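Long-range contacts in N-acetyl-beta-D glucosaminidase (Rhizomucor miehei CAU432, PDB 4ZM6), which probably combines glycoside hydrolase family 3 beta-N-acetylglucosaminidase activity with GCN5-related glucosamine N-acetyltransferase activity in one chain: residues L105-N113 and T629-R640; S364-P372 and E500-A509. All coordinates share one frame; numbering follows the deposited sequence.

Interaction 1 (L105-N113 and T629-R640); sequences LGSSTAARN and TLLHDAALEHFR. With ACO (acetyl coenzyme *a), chain C.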
loop_
_atom_site.group_PDB
_atom_site.type_symbol
_atom_site.label_atom_id
_atom_site.label_comp_id
_atom_site.label_asym_id
_atom_site.label_seq_id
_atom_site.Cartn_x
_atom_site.Cartn_y
_atom_site.Cartn_z
ATOM N N LEU A 105 17.056 10.227 -12.399
ATOM C CA LEU A 105 17.825 10.722 -11.251
ATOM C C LEU A 105 17.405 10.001 -9.967
ATOM O O LEU A 105 18.247 9.550 -9.189
ATOM C CB LEU A 105 17.623 12.236 -11.099
ATOM C CG LEU A 105 18.765 13.046 -10.480
ATOM C CD1 LEU A 105 18.452 14.531 -10.595
ATOM C CD2 LEU A 105 19.022 12.655 -9.031
ATOM N N GLY A 106 16.094 9.913 -9.758
ATOM C CA GLY A 106 15.515 9.054 -8.726
ATOM C C GLY A 106 15.417 9.632 -7.324
ATOM O O GLY A 106 15.308 8.877 -6.359
ATOM N N SER A 107 15.446 10.956 -7.205
ATOM C CA SER A 107 15.340 11.615 -5.911
ATOM C C SER A 107 14.182 12.594 -5.894
ATOM O O SER A 107 14.229 13.628 -6.555
ATOM C CB SER A 107 16.638 12.356 -5.575
ATOM O OG SER A 107 16.456 13.238 -4.472
ATOM N N SER A 108 13.151 12.267 -5.119
ATOM C CA SER A 108 12.003 13.152 -4.922
ATOM C C SER A 108 12.432 14.491 -4.327
ATOM O O SER A 108 11.832 15.521 -4.623
ATOM C CB SER A 108 10.971 12.486 -4.011
ATOM O OG SER A 108 11.548 12.126 -2.766
ATOM N N THR A 109 13.474 14.478 -3.496
ATOM C CA THR A 109 14.009 15.717 -2.937
ATOM C C THR A 109 14.535 16.628 -4.045
ATOM O O THR A 109 14.240 17.827 -4.066
ATOM C CB THR A 109 15.132 15.439 -1.921
ATOM O OG1 THR A 109 14.644 14.552 -0.903
ATOM C CG2 THR A 109 15.619 16.742 -1.282
ATOM N N ALA A 110 15.299 16.048 -4.967
ATOM C CA ALA A 110 15.808 16.785 -6.128
ATOM C C ALA A 110 14.667 17.433 -6.919
ATOM O O ALA A 110 14.715 18.624 -7.226
ATOM C CB ALA A 110 16.628 15.868 -7.028
ATOM N N ALA A 111 13.638 16.653 -7.235
ATOM C CA ALA A 111 12.483 17.188 -7.945
ATOM C C ALA A 111 11.799 18.300 -7.171
ATOM O O ALA A 111 11.383 19.292 -7.763
ATOM C CB ALA A 111 11.481 16.092 -8.236
ATOM N N ARG A 112 11.661 18.115 -5.858
ATOM C CA ARG A 112 11.007 19.111 -5.007
ATOM C C ARG A 112 11.753 20.422 -5.137
ATOM O O ARG A 112 11.151 21.463 -5.399
ATOM C CB ARG A 112 10.989 18.664 -3.539
ATOM C CG ARG A 112 10.309 19.639 -2.578
ATOM C CD ARG A 112 10.813 19.466 -1.150
ATOM N NE ARG A 112 12.231 19.810 -1.017
ATOM C CZ ARG A 112 12.983 19.559 0.057
ATOM N NH1 ARG A 112 12.470 18.960 1.130
ATOM N NH2 ARG A 112 14.262 19.912 0.062
ATOM N N ASN A 113 13.071 20.350 -4.975
ATOM C CA ASN A 113 13.924 21.525 -5.090
ATOM C C ASN A 113 13.830 22.204 -6.444
ATOM O O ASN A 113 13.802 23.432 -6.524
ATOM C CB ASN A 113 15.373 21.161 -4.773
ATOM C CG ASN A 113 15.573 20.839 -3.306
ATOM O OD1 ASN A 113 14.845 21.341 -2.443
ATOM N ND2 ASN A 113 16.549 19.997 -3.012
ATOM N N THR A 629 20.924 9.485 0.622
ATOM C CA THR A 629 19.904 10.169 -0.157
ATOM C C THR A 629 18.651 9.314 -0.324
ATOM O O THR A 629 17.537 9.826 -0.214
ATOM C CB THR A 629 20.476 10.600 -1.520
ATOM O OG1 THR A 629 21.446 11.633 -1.303
ATOM C CG2 THR A 629 19.387 11.123 -2.449
ATOM N N LEU A 630 18.831 8.023 -0.584
ATOM C CA LEU A 630 17.701 7.089 -0.619
ATOM C C LEU A 630 16.848 7.189 0.634
ATOM O O LEU A 630 15.637 7.419 0.556
ATOM C CB LEU A 630 18.176 5.647 -0.761
ATOM C CG LEU A 630 18.018 5.049 -2.150
ATOM C CD1 LEU A 630 18.925 5.736 -3.163
ATOM C CD2 LEU A 630 18.313 3.559 -2.082
ATOM N N LEU A 631 17.503 7.012 1.782
ATOM C CA LEU A 631 16.835 6.986 3.083
ATOM C C LEU A 631 16.207 8.330 3.398
ATOM O O LEU A 631 15.080 8.399 3.881
ATOM C CB LEU A 631 17.832 6.610 4.187
ATOM C CG LEU A 631 18.378 5.183 4.127
ATOM C CD1 LEU A 631 19.534 4.992 5.092
ATOM C CD2 LEU A 631 17.275 4.173 4.400
ATOM N N HIS A 632 16.958 9.388 3.124
ATOM C CA HIS A 632 16.508 10.754 3.349
ATOM C C HIS A 632 15.213 11.056 2.590
ATOM O O HIS A 632 14.285 11.662 3.132
ATOM C CB HIS A 632 17.622 11.705 2.921
ATOM C CG HIS A 632 17.255 13.149 2.992
ATOM N ND1 HIS A 632 16.459 13.759 2.049
ATOM C CD2 HIS A 632 17.595 14.110 3.877
ATOM C CE1 HIS A 632 16.312 15.032 2.358
ATOM N NE2 HIS A 632 16.992 15.270 3.462
ATOM N N ASP A 633 15.157 10.623 1.336
ATOM C CA ASP A 633 13.974 10.806 0.505
ATOM C C ASP A 633 12.783 9.991 1.012
ATOM O O ASP A 633 11.653 10.484 1.037
ATOM C CB ASP A 633 14.298 10.453 -0.949
ATOM C CG ASP A 633 15.169 11.503 -1.620
ATOM O OD1 ASP A 633 15.977 12.157 -0.922
ATOM O OD2 ASP A 633 15.037 11.687 -2.843
ATOM N N ALA A 634 13.037 8.752 1.423
ATOM C CA ALA A 634 12.002 7.915 2.039
ATOM C C ALA A 634 11.397 8.621 3.245
ATOM O O ALA A 634 10.190 8.573 3.460
ATOM C CB ALA A 634 12.577 6.567 2.451
ATOM N N ALA A 635 12.241 9.301 4.014
ATOM C CA ALA A 635 11.779 10.064 5.165
ATOM C C ALA A 635 10.868 11.228 4.771
ATOM O O ALA A 635 9.783 11.377 5.333
ATOM C CB ALA A 635 12.963 10.567 5.980
ATOM N N LEU A 636 11.297 12.048 3.812
ATOM C CA LEU A 636 10.503 13.218 3.417
ATOM C C LEU A 636 9.270 12.824 2.626
ATOM O O LEU A 636 8.249 13.503 2.701
ATOM C CB LEU A 636 11.326 14.221 2.613
ATOM C CG LEU A 636 12.666 14.695 3.187
ATOM C CD1 LEU A 636 12.960 16.103 2.677
ATOM C CD2 LEU A 636 12.709 14.667 4.711
ATOM N N GLU A 637 9.364 11.736 1.868
ATOM C CA GLU A 637 8.206 11.223 1.132
ATOM C C GLU A 637 7.112 10.791 2.099
ATOM O O GLU A 637 5.936 11.057 1.859
ATOM C CB GLU A 637 8.599 10.057 0.216
ATOM C CG GLU A 637 9.315 10.496 -1.055
ATOM C CD GLU A 637 10.258 9.443 -1.608
ATOM O OE1 GLU A 637 9.997 8.230 -1.420
ATOM O OE2 GLU A 637 11.264 9.838 -2.243
ATOM N N HIS A 638 7.504 10.138 3.193
ATOM C CA HIS A 638 6.549 9.749 4.226
ATOM C C HIS A 638 5.902 10.974 4.871
ATOM O O HIS A 638 4.680 11.066 4.926
ATOM C CB HIS A 638 7.202 8.882 5.302
ATOM C CG HIS A 638 6.323 8.658 6.491
ATOM N ND1 HIS A 638 6.684 9.031 7.767
ATOM C CD2 HIS A 638 5.070 8.153 6.584
ATOM C CE1 HIS A 638 5.700 8.740 8.600
ATOM N NE2 HIS A 638 4.708 8.211 7.907
ATOM N N PHE A 639 6.724 11.906 5.347
ATOM C CA PHE A 639 6.221 13.143 5.929
ATOM C C PHE A 639 5.267 13.831 4.970
ATOM O O PHE A 639 4.189 14.277 5.361
ATOM C CB PHE A 639 7.360 14.117 6.225
ATOM C CG PHE A 639 8.291 13.679 7.323
ATOM C CD1 PHE A 639 7.817 13.057 8.472
ATOM C CD2 PHE A 639 9.651 13.946 7.224
ATOM C CE1 PHE A 639 8.689 12.671 9.475
ATOM C CE2 PHE A 639 10.523 13.569 8.230
ATOM C CZ PHE A 639 10.043 12.928 9.354
ATOM N N ARG A 640 5.682 13.913 3.711
ATOM C CA ARG A 640 4.917 14.588 2.673
ATOM C C ARG A 640 3.507 14.014 2.547
ATOM O O ARG A 640 2.534 14.764 2.509
ATOM C CB ARG A 640 5.665 14.484 1.340
ATOM C CG ARG A 640 5.038 15.237 0.182
ATOM C CD ARG A 640 5.918 15.171 -1.054
ATOM N NE ARG A 640 7.257 15.733 -0.827
ATOM C CZ ARG A 640 8.415 15.076 -0.938
ATOM N NH1 ARG A 640 8.462 13.791 -1.278
ATOM N NH2 ARG A 640 9.552 15.720 -0.710
HETATM N N1A ACO C . 29.287 9.001 -7.409
HETATM C C2A ACO C . 29.925 10.142 -7.059
HETATM N N3A ACO C . 29.544 10.912 -6.015
HETATM C C4A ACO C . 28.485 10.570 -5.235
HETATM C C5A ACO C . 27.739 9.341 -5.567
HETATM C C6A ACO C . 28.207 8.544 -6.725
HETATM N N6A ACO C . 27.568 7.402 -7.074
HETATM N N7A ACO C . 26.749 9.237 -4.674
HETATM C C8A ACO C . 26.838 10.304 -3.838
HETATM N N9A ACO C . 27.868 11.106 -4.175
HETATM C C1B ACO C . 28.252 12.357 -3.463
HETATM C C2B ACO C . 27.631 13.598 -4.100
HETATM O O2B ACO C . 28.622 14.624 -4.248
HETATM C C3B ACO C . 26.495 14.018 -3.180
HETATM O O3B ACO C . 26.316 15.443 -3.064
HETATM P P3B ACO C . 27.253 16.497 -2.258
HETATM O O7A ACO C . 26.733 16.476 -0.835
HETATM O O8A ACO C . 28.674 16.021 -2.450
HETATM O O9A ACO C . 26.962 17.791 -2.966
HETATM C C4B ACO C . 26.806 13.326 -1.855
HETATM O O4B ACO C . 27.780 12.301 -2.111
HETATM C C5B ACO C . 25.550 12.738 -1.226
HETATM O O5B ACO C . 25.941 11.636 -0.421
HETATM P P1A ACO C . 25.053 10.310 -0.295
HETATM O O1A ACO C . 25.901 9.157 -0.778
HETATM O O2A ACO C . 23.669 10.503 -0.854
HETATM O O3A ACO C . 24.962 10.339 1.306
HETATM P P2A ACO C . 25.763 9.282 2.200
HETATM O O4A ACO C . 25.315 7.899 1.789
HETATM O O5A ACO C . 27.228 9.612 2.173
HETATM O O6A ACO C . 25.177 9.650 3.647
HETATM C CBP ACO C . 25.377 10.985 5.659
HETATM C CCP ACO C . 25.275 10.984 4.143
HETATM C CDP ACO C . 24.117 10.382 6.261
HETATM C CEP ACO C . 25.505 12.426 6.130
HETATM C CAP ACO C . 26.617 10.165 6.024
HETATM O OAP ACO C . 27.787 10.937 5.778
HETATM C C9P ACO C . 26.620 9.680 7.446
HETATM O O9P ACO C . 26.208 8.553 7.686
HETATM N N8P ACO C . 27.094 10.485 8.395
HETATM C C7P ACO C . 27.165 10.035 9.771
HETATM C C6P ACO C . 27.410 11.167 10.755
HETATM C C5P ACO C . 26.255 12.136 10.935
HETATM O O5P ACO C . 26.567 13.259 11.291
HETATM N N4P ACO C . 24.973 11.773 10.757
HETATM C C3P ACO C . 23.861 12.694 11.008
HETATM C C2P ACO C . 23.322 12.610 12.441
HETATM S S1P ACO C . 22.384 14.041 12.920
HETATM C C ACO C . 20.821 13.688 12.487
HETATM O O ACO C . 20.563 12.662 11.881
HETATM C CH3 ACO C . 19.761 14.674 12.860
#
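Asp633, on the GNAT helix that begins beside the acetyl-CoA pyrophosphate, reaches into the N-terminal turn of a helix of the glycoside hydrolase region and meets Ser107, Ser108 and Thr109 there. Its CB lies 3.7 Å from Ser108 OG. CG is anti to its own carbonyl carbon (chi1 -73°), which carries the carboxylate across to the other helix. OD1 takes the hydroxyl of Thr109 (OG1 to OD1 2.7 Å) from well above the carboxylate plane, whereas OD2 receives Ser107 OG at the same 2.7 Å through its syn lone pair. OD2 also accepts from Thr109 N, a long but nearly straight bond (N-H...O 174°). Ser107 is the N-cap of this helix, its OG accepting from Ala110 N, so the aspartate grips both the capping hydroxyl and the opening turn, where the helix dipole would favour a negative charge. One turn along, Glu637 OE2 lies so close to Ser108 OG that the details of this hydrogen bond are doubtful. The Arg640 guanidinium makes its salt bridge to Glu167. At the other end, Thr629 OG1 donates to acetyl-CoA O2A (2.5 Å). The axes of 108-113 and 629-640 approach to 9.9 Å at 63°, with helix 155-171 against both segments, helix 665-677 beside Thr629 and His632, and strand 594-605 against Ala635 and Phe639.

Interaction 2 (S364-P372 and E500-A509); sequences SKELYDRVP and EYTPPAHEAA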
loop_
_atom_site.group_PDB
_atom_site.type_symbol
_atom_site.label_atom_id
_atom_site.label_comp_id
_atom_site.label_asym_id
_atom_site.label_seq_id
_atom_site.Cartn_x
_atom_site.Cartn_y
_atom_site.Cartn_z
ATOM N N SER A 364 21.531 23.432 -11.225
ATOM C CA SER A 364 21.470 22.806 -12.541
ATOM C C SER A 364 22.723 21.984 -12.846
ATOM O O SER A 364 22.615 20.833 -13.261
ATOM C CB SER A 364 21.266 23.862 -13.628
ATOM O OG SER A 364 21.125 23.252 -14.898
ATOM N N LYS A 365 23.903 22.571 -12.641
ATOM C CA LYS A 365 25.172 21.846 -12.834
ATOM C C LYS A 365 25.218 20.595 -11.962
ATOM O O LYS A 365 25.578 19.513 -12.436
ATOM C CB LYS A 365 26.390 22.721 -12.495
ATOM C CG LYS A 365 26.868 23.650 -13.602
ATOM C CD LYS A 365 26.187 25.012 -13.552
ATOM C CE LYS A 365 26.869 26.033 -14.457
ATOM N NZ LYS A 365 28.178 26.507 -13.920
ATOM N N GLU A 366 24.858 20.763 -10.689
ATOM C CA GLU A 366 24.909 19.678 -9.709
ATOM C C GLU A 366 23.953 18.540 -10.045
ATOM O O GLU A 366 24.325 17.370 -9.947
ATOM C CB GLU A 366 24.609 20.210 -8.302
ATOM C CG GLU A 366 25.768 20.979 -7.681
ATOM C CD GLU A 366 25.385 21.772 -6.435
ATOM O OE1 GLU A 366 24.176 21.921 -6.134
ATOM O OE2 GLU A 366 26.314 22.257 -5.755
ATOM N N LEU A 367 22.731 18.877 -10.442
ATOM C CA LEU A 367 21.738 17.856 -10.752
ATOM C C LEU A 367 22.059 17.126 -12.038
ATOM O O LEU A 367 22.066 15.894 -12.056
ATOM C CB LEU A 367 20.326 18.445 -10.838
ATOM C CG LEU A 367 19.697 18.913 -9.520
ATOM C CD1 LEU A 367 18.234 19.279 -9.750
ATOM C CD2 LEU A 367 19.826 17.860 -8.424
ATOM N N TYR A 368 22.338 17.871 -13.105
ATOM C CA TYR A 368 22.517 17.262 -14.428
ATOM C C TYR A 368 23.664 16.255 -14.489
ATOM O O TYR A 368 23.623 15.349 -15.309
ATOM C CB TYR A 368 22.660 18.322 -15.526
ATOM C CG TYR A 368 21.332 18.854 -16.031
ATOM C CD1 TYR A 368 20.500 18.065 -16.823
ATOM C CD2 TYR A 368 20.903 20.142 -15.722
ATOM C CE1 TYR A 368 19.285 18.545 -17.290
ATOM C CE2 TYR A 368 19.690 20.628 -16.185
ATOM C CZ TYR A 368 18.886 19.826 -16.967
ATOM O OH TYR A 368 17.681 20.305 -17.432
ATOM N N ASP A 369 24.663 16.389 -13.618
ATOM C CA ASP A 369 25.734 15.382 -13.509
ATOM C C ASP A 369 25.232 14.020 -13.019
ATOM O O ASP A 369 25.935 13.009 -13.141
ATOM C CB ASP A 369 26.836 15.860 -12.557
ATOM C CG ASP A 369 27.680 16.976 -13.139
ATOM O OD1 ASP A 369 27.518 17.313 -14.331
ATOM O OD2 ASP A 369 28.523 17.518 -12.399
ATOM N N ARG A 370 24.031 14.002 -12.446
ATOM C CA ARG A 370 23.416 12.783 -11.928
ATOM C C ARG A 370 22.275 12.275 -12.830
ATOM O O ARG A 370 21.539 11.368 -12.435
ATOM C CB ARG A 370 22.868 13.047 -10.515
ATOM C CG ARG A 370 23.857 13.690 -9.542
ATOM C CD ARG A 370 23.167 14.236 -8.294
ATOM N NE ARG A 370 22.433 13.213 -7.537
ATOM C CZ ARG A 370 21.494 13.462 -6.619
ATOM N NH1 ARG A 370 21.131 14.711 -6.332
ATOM N NH2 ARG A 370 20.897 12.449 -5.996
ATOM N N VAL A 371 22.125 12.859 -14.023
ATOM C CA VAL A 371 20.981 12.563 -14.906
ATOM C C VAL A 371 21.248 11.507 -15.993
ATOM O O VAL A 371 20.602 10.462 -15.994
ATOM C CB VAL A 371 20.411 13.852 -15.542
ATOM C CG1 VAL A 371 19.476 13.538 -16.702
ATOM C CG2 VAL A 371 19.683 14.680 -14.490
ATOM N N PRO A 372 22.177 11.768 -16.926
ATOM C CA PRO A 372 22.261 10.813 -18.030
ATOM C C PRO A 372 22.680 9.408 -17.602
ATOM O O PRO A 372 23.409 9.242 -16.621
ATOM C CB PRO A 372 23.308 11.432 -18.959
ATOM C CG PRO A 372 24.149 12.266 -18.069
ATOM C CD PRO A 372 23.230 12.794 -17.008
ATOM N N GLU A 500 16.581 14.539 -22.394
ATOM C CA GLU A 500 16.191 15.866 -22.885
ATOM C C GLU A 500 17.346 16.496 -23.652
ATOM O O GLU A 500 18.510 16.178 -23.400
ATOM C CB GLU A 500 15.757 16.795 -21.744
ATOM C CG GLU A 500 16.833 17.080 -20.710
ATOM C CD GLU A 500 16.296 17.878 -19.538
ATOM O OE1 GLU A 500 16.661 19.068 -19.409
ATOM O OE2 GLU A 500 15.494 17.316 -18.758
ATOM N N TYR A 501 17.016 17.397 -24.576
ATOM C CA TYR A 501 18.020 17.999 -25.454
ATOM C C TYR A 501 18.435 19.403 -25.024
ATOM O O TYR A 501 18.929 20.189 -25.838
ATOM C CB TYR A 501 17.549 18.000 -26.918
ATOM C CG TYR A 501 16.165 18.568 -27.157
ATOM C CD1 TYR A 501 15.818 19.843 -26.721
ATOM C CD2 TYR A 501 15.209 17.833 -27.838
ATOM C CE1 TYR A 501 14.552 20.359 -26.947
ATOM C CE2 TYR A 501 13.945 18.340 -28.069
ATOM C CZ TYR A 501 13.622 19.603 -27.623
ATOM O OH TYR A 501 12.367 20.109 -27.848
ATOM N N THR A 502 18.250 19.707 -23.742
ATOM C CA THR A 502 18.684 20.980 -23.179
ATOM C C THR A 502 20.221 21.070 -23.168
ATOM O O THR A 502 20.905 20.044 -23.108
ATOM C CB THR A 502 18.134 21.159 -21.747
ATOM O OG1 THR A 502 18.566 20.070 -20.918
ATOM C CG2 THR A 502 16.604 21.212 -21.759
ATOM N N PRO A 503 20.775 22.296 -23.236
ATOM C CA PRO A 503 22.243 22.452 -23.193
ATOM C C PRO A 503 22.954 21.779 -21.999
ATOM O O PRO A 503 23.993 21.141 -22.191
ATOM C CB PRO A 503 22.446 23.973 -23.168
ATOM C CG PRO A 503 21.195 24.549 -23.734
ATOM C CD PRO A 503 20.081 23.577 -23.469
ATOM N N PRO A 504 22.416 21.924 -20.776
ATOM C CA PRO A 504 23.083 21.223 -19.674
ATOM C C PRO A 504 22.973 19.689 -19.711
ATOM O O PRO A 504 23.863 19.001 -19.206
ATOM C CB PRO A 504 22.404 21.795 -18.423
ATOM C CG PRO A 504 21.130 22.391 -18.896
ATOM C CD PRO A 504 21.380 22.854 -20.294
ATOM N N ALA A 505 21.903 19.157 -20.294
ATOM C CA ALA A 505 21.783 17.711 -20.461
ATOM C C ALA A 505 22.827 17.202 -21.457
ATOM O O ALA A 505 23.395 16.119 -21.278
ATOM C CB ALA A 505 20.382 17.332 -20.908
ATOM N N HIS A 506 23.083 17.990 -22.500
ATOM C CA HIS A 506 24.160 17.690 -23.443
ATOM C C HIS A 506 25.542 17.857 -22.797
ATOM O O HIS A 506 26.443 17.050 -23.035
ATOM C CB HIS A 506 24.051 18.564 -24.695
ATOM C CG HIS A 506 22.857 18.256 -25.547
ATOM N ND1 HIS A 506 22.314 19.168 -26.429
ATOM C CD2 HIS A 506 22.093 17.141 -25.644
ATOM C CE1 HIS A 506 21.276 18.625 -27.038
ATOM N NE2 HIS A 506 21.121 17.396 -26.580
ATOM N N GLU A 507 25.717 18.892 -21.979
ATOM C CA GLU A 507 26.982 19.072 -21.280
ATOM C C GLU A 507 27.269 17.824 -20.447
ATOM O O GLU A 507 28.307 17.190 -20.612
ATOM C CB GLU A 507 26.954 20.339 -20.418
ATOM C CG GLU A 507 28.135 20.517 -19.462
ATOM C CD GLU A 507 29.484 20.649 -20.153
ATOM O OE1 GLU A 507 30.518 20.619 -19.443
ATOM O OE2 GLU A 507 29.521 20.795 -21.397
ATOM N N ALA A 508 26.327 17.452 -19.586
ATOM C CA ALA A 508 26.461 16.252 -18.759
ATOM C C ALA A 508 26.684 14.980 -19.579
ATOM O O ALA A 508 27.435 14.096 -19.176
ATOM C CB ALA A 508 25.232 16.090 -17.888
ATOM N N ALA A 509 26.020 14.883 -20.726
ATOM C CA ALA A 509 26.191 13.729 -21.606
ATOM C C ALA A 509 27.614 13.640 -22.165
ATOM O O ALA A 509 28.172 12.547 -22.292
ATOM C CB ALA A 509 25.179 13.775 -22.738
#
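The axes of 364-368 and 503-509 approach to 9.7 Å with a signed crossing angle of -52°, and a type I beta turn from Tyr368 to Val371 then leads the first segment toward strand 373-377. The contact is a helix-helix packing at one edge of an alpha/beta domain: that strand is outermost in a six-stranded mixed sheet, and 494-497, its antiparallel neighbour, precedes the second helix. Tyr368 carries the contact, its ring laid across the first turn of helix 503-513. Pro504 CB sits over one face as a CH-pi contact, 3.9 Å from the ring centroid, and Pro504 CG comes within 3.5 Å of Tyr368 CE2. The backbone N of Ala505 lies over the same face, toward the rim, and Ala505 CB meets Tyr368 CE1. At the root of the side chain, Ala508 CB lies against Tyr368 O and CB, and also meets Pro372 CD at 4.0 Å. Ser364 OG brushes Pro504 CB but has its hydrogen bond with Tyr95 O, while Asp369, at the turn, forms a salt bridge with Arg511. At the far end of the tyrosine, ring and carboxylate stand 77° apart where Tyr368 OH donates to Glu500 OE1 (2.5 Å). Gly98 N holds the other carboxylate oxygen, OE2, probably helping to fix the rotation of the group. Glu500 OE1 takes a second bond through its anti lone pair, from OG1 of the N-cap residue Thr502, 2.6 Å away.

How the interactions relate
From the N terminus, the chain first lays down the TIM-barrel-clan glycoside hydrolase region, where 105-113 supplies one half of interaction 1. Segment 364-372 follows, and after 127 further residues, all six strands of the mixed sheet among them, 500-509 closes interaction 2. Only later does 629-640, in the acetyltransferase region, return to 105-113, so the loop of interaction 1 encloses that of interaction 2 and the two do not cross. Their centres are 20 Å apart, yet they touch: Leu105 packs on Arg370 and Val371, Ala110 on Leu367, and Thr629 on Arg370. Together they join the hydrolase region, the mixed-sheet domain and the acetyl-CoA-binding domain.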